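Local coordinates for Cow rumen GH26 endo-mannanase (Metagenome, PDB 6UEH), which probably hydrolyses internal beta-1,4-mannosidic linkages in mannans such as galactomannan, as a family 26 endo-mannanase with a calcium-binding accessory domain, at residues I49-F63 against D101-S115. Sequence-based numbering, arbitrary orientation.
Sequences ISFNVTVKEDGMYQF and DFGMHRLNKGANKVS
Leu107 lays its CD1 methyl over one face of the Tyr61 ring, 3.9 Å from the centroid and displaced toward the rim, a CH-pi contact. Leu107 CD1 also meets Val53 CG1 at 3.6 Å and touches Val55, while CD2 lies at the edge of the Phe63 ring, close to its plane; a branched leucine can thus serve several neighbours at once. Farther along, Val114 CB sits over a face of Phe51, and the Val114 methyls reach Val53 and Phe63. These side chains contribute to the core between the two sheets of a beta-sandwich, as in CBM6-type modules: strand 49-55 pairs antiparallel with 110-115 in one sheet, 59-63 with 101-107 in the other. In the turns linking the sheets, a short carboxylate can accept from a backbone N-H and a guanidinium together. Asp58 OD1 accepts from Lys109 N (2.8 Å), and Asp58 OD2 takes Arg106 NH2 at 2.8 Å in a salt bridge, from the anti side but tilted out of the carboxylate plane. Glu441 pairs with Arg106 NH1. An alanine here is likely to leave Lys109 N without this acceptor and the guanidinium without one carboxylate partner. Lys109, long and bent at chi4 (61°), curls NZ back to Lys56 O at 2.8 Å.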
loop_
_atom_site.group_PDB
_atom_site.type_symbol
_atom_site.label_atom_id
_atom_site.label_comp_id
_atom_site.label_asym_id
_atom_site.label_seq_id
_atom_site.Cartn_x
_atom_site.Cartn_y
_atom_site.Cartn_z
ATOM N N ILE A 49 10.308 27.372 13.234
ATOM C CA ILE A 49 9.322 28.440 13.315
ATOM C C ILE A 49 7.958 27.782 13.452
ATOM O O ILE A 49 7.745 26.680 12.940
ATOM C CB ILE A 49 9.354 29.369 12.085
ATOM C CG1 ILE A 49 9.027 28.589 10.810
ATOM C CG2 ILE A 49 10.714 30.055 11.970
ATOM C CD1 ILE A 49 8.959 29.454 9.562
ATOM N N SER A 50 7.036 28.435 14.150
ATOM C CA SER A 50 5.761 27.791 14.432
ATOM C C SER A 50 4.607 28.761 14.649
ATOM O O SER A 50 4.807 29.955 14.867
ATOM C CB SER A 50 5.901 26.889 15.659
ATOM O OG SER A 50 6.251 27.646 16.804
ATOM N N PHE A 51 3.397 28.216 14.581
ATOM C CA PHE A 51 2.176 28.951 14.886
ATOM C C PHE A 51 1.120 27.970 15.373
ATOM O O PHE A 51 1.261 26.757 15.200
ATOM C CB PHE A 51 1.675 29.724 13.663
ATOM C CG PHE A 51 1.253 28.849 12.514
ATOM C CD1 PHE A 51 2.199 28.267 11.683
ATOM C CD2 PHE A 51 -0.091 28.631 12.247
ATOM C CE1 PHE A 51 1.813 27.470 10.618
ATOM C CE2 PHE A 51 -0.482 27.834 11.185
ATOM C CZ PHE A 51 0.470 27.251 10.370
ATOM N N ASN A 52 0.065 28.495 15.983
ATOM C CA ASN A 52 -0.989 27.652 16.525
ATOM C C ASN A 52 -2.260 27.647 15.685
ATOM O O ASN A 52 -2.658 28.671 15.125
ATOM C CB ASN A 52 -1.330 28.087 17.950
ATOM C CG ASN A 52 -2.569 27.398 18.486
ATOM O OD1 ASN A 52 -2.525 26.229 18.873
ATOM N ND2 ASN A 52 -3.686 28.119 18.507
ATOM N N VAL A 53 -2.881 26.476 15.598
ATOM C CA VAL A 53 -4.224 26.341 15.055
ATOM C C VAL A 53 -5.085 25.603 16.071
ATOM O O VAL A 53 -4.710 24.532 16.550
ATOM C CB VAL A 53 -4.243 25.579 13.716
ATOM C CG1 VAL A 53 -5.669 25.475 13.192
ATOM C CG2 VAL A 53 -3.352 26.266 12.699
ATOM N N THR A 54 -6.233 26.180 16.408
ATOM C CA THR A 54 -7.145 25.561 17.362
ATOM C C THR A 54 -8.429 25.123 16.666
ATOM O O THR A 54 -9.050 25.909 15.948
ATOM C CB THR A 54 -7.481 26.518 18.522
ATOM O OG1 THR A 54 -6.272 26.907 19.183
ATOM C CG2 THR A 54 -8.404 25.845 19.527
ATOM N N VAL A 55 -8.816 23.865 16.869
ATOM C CA VAL A 55 -10.021 23.323 16.242
ATOM C C VAL A 55 -10.952 22.690 17.276
ATOM O O VAL A 55 -10.508 22.255 18.339
ATOM C CB VAL A 55 -9.677 22.271 15.159
ATOM C CG1 VAL A 55 -8.825 22.890 14.065
ATOM C CG2 VAL A 55 -8.966 21.076 15.775
ATOM N N LYS A 56 -12.244 22.640 16.956
ATOM C CA LYS A 56 -13.240 22.075 17.864
ATOM C C LYS A 56 -13.198 20.550 17.887
ATOM O O LYS A 56 -13.453 19.927 18.922
ATOM C CB LYS A 56 -14.651 22.536 17.479
ATOM C CG LYS A 56 -14.886 24.035 17.584
ATOM C CD LYS A 56 -16.381 24.354 17.577
ATOM C CE LYS A 56 -16.636 25.854 17.541
ATOM N NZ LYS A 56 -18.082 26.179 17.716
ATOM N N GLU A 57 -12.893 19.950 16.741
ATOM C CA GLU A 57 -12.867 18.497 16.626
ATOM C C GLU A 57 -11.680 18.025 15.793
ATOM O O GLU A 57 -11.088 18.805 15.045
ATOM C CB GLU A 57 -14.167 17.977 16.001
ATOM C CG GLU A 57 -15.446 18.362 16.739
ATOM C CD GLU A 57 -15.654 17.581 18.026
ATOM O OE1 GLU A 57 -16.653 17.853 18.727
ATOM O OE2 GLU A 57 -14.830 16.694 18.338
ATOM N N ASP A 58 -11.341 16.746 15.928
ATOM C CA ASP A 58 -10.351 16.116 15.059
ATOM C C ASP A 58 -10.778 16.272 13.604
ATOM O O ASP A 58 -11.954 16.115 13.281
ATOM C CB ASP A 58 -10.188 14.630 15.394
ATOM C CG ASP A 58 -9.538 14.395 16.745
ATOM O OD1 ASP A 58 -9.381 15.359 17.524
ATOM O OD2 ASP A 58 -9.191 13.229 17.029
ATOM N N GLY A 59 -9.826 16.581 12.730
ATOM C CA GLY A 59 -10.121 16.740 11.317
ATOM C C GLY A 59 -8.869 16.845 10.469
ATOM O O GLY A 59 -7.764 16.972 10.994
ATOM N N MET A 60 -9.046 16.791 9.152
ATOM C CA MET A 60 -7.923 16.872 8.224
ATOM C C MET A 60 -7.831 18.261 7.606
ATOM O O MET A 60 -8.845 18.863 7.252
ATOM C CB MET A 60 -8.049 15.814 7.127
ATOM C CG MET A 60 -8.007 14.384 7.642
ATOM S SD MET A 60 -6.433 13.984 8.425
ATOM C CE MET A 60 -5.352 13.902 7.003
ATOM N N TYR A 61 -6.607 18.762 7.476
ATOM C CA TYR A 61 -6.389 20.120 6.990
ATOM C C TYR A 61 -5.254 20.193 5.972
ATOM O O TYR A 61 -4.247 19.497 6.095
ATOM C CB TYR A 61 -6.117 21.055 8.171
ATOM C CG TYR A 61 -7.347 21.306 9.013
ATOM C CD1 TYR A 61 -7.715 20.428 10.025
ATOM C CD2 TYR A 61 -8.153 22.411 8.779
ATOM C CE1 TYR A 61 -8.846 20.649 10.787
ATOM C CE2 TYR A 61 -9.288 22.641 9.534
ATOM C CZ TYR A 61 -9.631 21.758 10.536
ATOM O OH TYR A 61 -10.758 21.984 11.288
ATOM N N GLN A 62 -5.439 21.035 4.960
ATOM C CA GLN A 62 -4.460 21.210 3.898
ATOM C C GLN A 62 -3.444 22.292 4.254
ATOM O O GLN A 62 -3.812 23.400 4.653
ATOM C CB GLN A 62 -5.163 21.559 2.584
ATOM C CG GLN A 62 -4.225 21.964 1.457
ATOM C CD GLN A 62 -3.362 20.818 0.976
ATOM O OE1 GLN A 62 -3.852 19.713 0.745
ATOM N NE2 GLN A 62 -2.067 21.075 0.824
ATOM N N PHE A 63 -2.165 21.965 4.107
ATOM C CA PHE A 63 -1.096 22.901 4.434
ATOM C C PHE A 63 -0.342 23.337 3.184
ATOM O O PHE A 63 0.179 22.511 2.436
ATOM C CB PHE A 63 -0.137 22.278 5.450
ATOM C CG PHE A 63 -0.773 22.007 6.780
ATOM C CD1 PHE A 63 -1.517 20.854 6.987
ATOM C CD2 PHE A 63 -0.645 22.911 7.820
ATOM C CE1 PHE A 63 -2.114 20.608 8.206
ATOM C CE2 PHE A 63 -1.239 22.669 9.042
ATOM C CZ PHE A 63 -1.973 21.515 9.237
ATOM N N ASP A 101 2.976 22.497 -1.762
ATOM C CA ASP A 101 1.977 21.674 -1.084
ATOM C C ASP A 101 2.634 20.835 0.007
ATOM O O ASP A 101 3.388 19.905 -0.282
ATOM C CB ASP A 101 1.255 20.786 -2.109
ATOM C CG ASP A 101 0.218 19.863 -1.482
ATOM O OD1 ASP A 101 -0.162 20.060 -0.308
ATOM O OD2 ASP A 101 -0.234 18.936 -2.187
ATOM N N PHE A 102 2.348 21.172 1.261
ATOM C CA PHE A 102 2.900 20.441 2.395
ATOM C C PHE A 102 1.924 19.389 2.923
ATOM O O PHE A 102 2.036 18.949 4.067
ATOM C CB PHE A 102 3.295 21.405 3.518
ATOM C CG PHE A 102 4.611 22.099 3.287
ATOM C CD1 PHE A 102 5.806 21.411 3.435
ATOM C CD2 PHE A 102 4.655 23.436 2.932
ATOM C CE1 PHE A 102 7.019 22.042 3.223
ATOM C CE2 PHE A 102 5.866 24.075 2.723
ATOM C CZ PHE A 102 7.050 23.376 2.868
ATOM N N GLY A 103 0.964 19.001 2.087
ATOM C CA GLY A 103 0.101 17.865 2.370
ATOM C C GLY A 103 -1.110 18.112 3.250
ATOM O O GLY A 103 -1.315 19.213 3.767
ATOM N N MET A 104 -1.925 17.073 3.405
ATOM C CA MET A 104 -3.087 17.117 4.285
ATOM C C MET A 104 -2.786 16.321 5.541
ATOM O O MET A 104 -2.411 15.152 5.463
ATOM C CB MET A 104 -4.328 16.551 3.599
ATOM C CG MET A 104 -4.367 16.731 2.098
ATOM S SD MET A 104 -5.784 15.872 1.386
ATOM C CE MET A 104 -5.439 16.057 -0.363
ATOM N N HIS A 105 -2.949 16.946 6.700
ATOM C CA HIS A 105 -2.589 16.291 7.946
ATOM C C HIS A 105 -3.631 16.517 9.031
ATOM O O HIS A 105 -4.412 17.468 8.982
ATOM C CB HIS A 105 -1.212 16.768 8.403
ATOM C CG HIS A 105 -0.165 16.652 7.341
ATOM N ND1 HIS A 105 0.261 15.436 6.852
ATOM C CD2 HIS A 105 0.516 17.595 6.650
ATOM C CE1 HIS A 105 1.171 15.635 5.916
ATOM N NE2 HIS A 105 1.345 16.937 5.774
ATOM N N ARG A 106 -3.638 15.619 10.006
ATOM C CA ARG A 106 -4.641 15.631 11.057
ATOM C C ARG A 106 -4.369 16.714 12.093
ATOM O O ARG A 106 -3.273 16.802 12.646
ATOM C CB ARG A 106 -4.701 14.256 11.727
ATOM C CG ARG A 106 -5.721 14.116 12.840
ATOM C CD ARG A 106 -5.858 12.645 13.213
ATOM N NE ARG A 106 -6.691 12.425 14.391
ATOM C CZ ARG A 106 -7.067 11.223 14.814
ATOM N NH1 ARG A 106 -6.688 10.139 14.149
ATOM N NH2 ARG A 106 -7.823 11.104 15.898
ATOM N N LEU A 107 -5.370 17.553 12.327
ATOM C CA LEU A 107 -5.373 18.429 13.487
ATOM C C LEU A 107 -6.311 17.828 14.519
ATOM O O LEU A 107 -7.395 17.352 14.180
ATOM C CB LEU A 107 -5.810 19.849 13.127
ATOM C CG LEU A 107 -4.918 20.638 12.169
ATOM C CD1 LEU A 107 -5.391 22.078 12.092
ATOM C CD2 LEU A 107 -3.465 20.571 12.595
ATOM N N ASN A 108 -5.893 17.840 15.778
ATOM C CA ASN A 108 -6.696 17.242 16.830
ATOM C C ASN A 108 -7.379 18.290 17.699
ATOM O O ASN A 108 -6.934 19.439 17.765
ATOM C CB ASN A 108 -5.828 16.313 17.677
ATOM C CG ASN A 108 -5.417 15.062 16.921
ATOM O OD1 ASN A 108 -6.251 14.393 16.311
ATOM N ND2 ASN A 108 -4.126 14.753 16.937
ATOM N N LYS A 109 -8.470 17.880 18.343
ATOM C CA LYS A 109 -9.272 18.746 19.204
ATOM C C LYS A 109 -8.419 19.603 20.136
ATOM O O LYS A 109 -7.582 19.089 20.878
ATOM C CB LYS A 109 -10.248 17.901 20.024
ATOM C CG LYS A 109 -11.169 18.702 20.925
ATOM C CD LYS A 109 -12.138 17.788 21.657
ATOM C CE LYS A 109 -13.147 18.587 22.468
ATOM N NZ LYS A 109 -13.968 19.483 21.606
ATOM N N GLY A 110 -8.628 20.915 20.080
ATOM C CA GLY A 110 -7.857 21.839 20.887
ATOM C C GLY A 110 -6.710 22.475 20.124
ATOM O O GLY A 110 -6.776 22.645 18.906
ATOM N N ALA A 111 -5.650 22.819 20.847
ATOM C CA ALA A 111 -4.520 23.536 20.269
ATOM C C ALA A 111 -3.604 22.616 19.468
ATOM O O ALA A 111 -3.357 21.474 19.854
ATOM C CB ALA A 111 -3.732 24.239 21.367
ATOM N N ASN A 112 -3.108 23.125 18.345
ATOM C CA ASN A 112 -2.159 22.391 17.518
ATOM C C ASN A 112 -0.979 23.274 17.136
ATOM O O ASN A 112 -1.151 24.299 16.477
ATOM C CB ASN A 112 -2.834 21.853 16.253
ATOM C CG ASN A 112 -3.880 20.796 16.551
ATOM O OD1 ASN A 112 -3.600 19.597 16.498
ATOM N ND2 ASN A 112 -5.093 21.237 16.869
ATOM N N LYS A 113 0.219 22.881 17.554
ATOM C CA LYS A 113 1.413 23.612 17.161
ATOM C C LYS A 113 1.875 23.131 15.796
ATOM O O LYS A 113 2.310 21.991 15.648
ATOM C CB LYS A 113 2.529 23.444 18.193
ATOM C CG LYS A 113 3.779 24.257 17.879
ATOM C CD LYS A 113 4.829 24.107 18.972
ATOM C CE LYS A 113 6.000 25.052 18.746
ATOM N NZ LYS A 113 7.034 24.933 19.810
ATOM N N VAL A 114 1.758 23.994 14.795
ATOM C CA VAL A 114 2.256 23.679 13.465
ATOM C C VAL A 114 3.646 24.271 13.300
ATOM O O VAL A 114 3.824 25.486 13.394
ATOM C CB VAL A 114 1.326 24.215 12.363
ATOM C CG1 VAL A 114 1.820 23.768 10.991
ATOM C CG2 VAL A 114 -0.103 23.745 12.605
ATOM N N SER A 115 4.632 23.412 13.060
ATOM C CA SER A 115 6.018 23.858 12.974
ATOM C C SER A 115 6.680 23.489 11.656
ATOM O O SER A 115 6.357 22.472 11.044
ATOM C CB SER A 115 6.843 23.268 14.122
ATOM O OG SER A 115 6.318 23.636 15.383
HETATM O O HOH W 1 -2.639 17.845 -0.696
#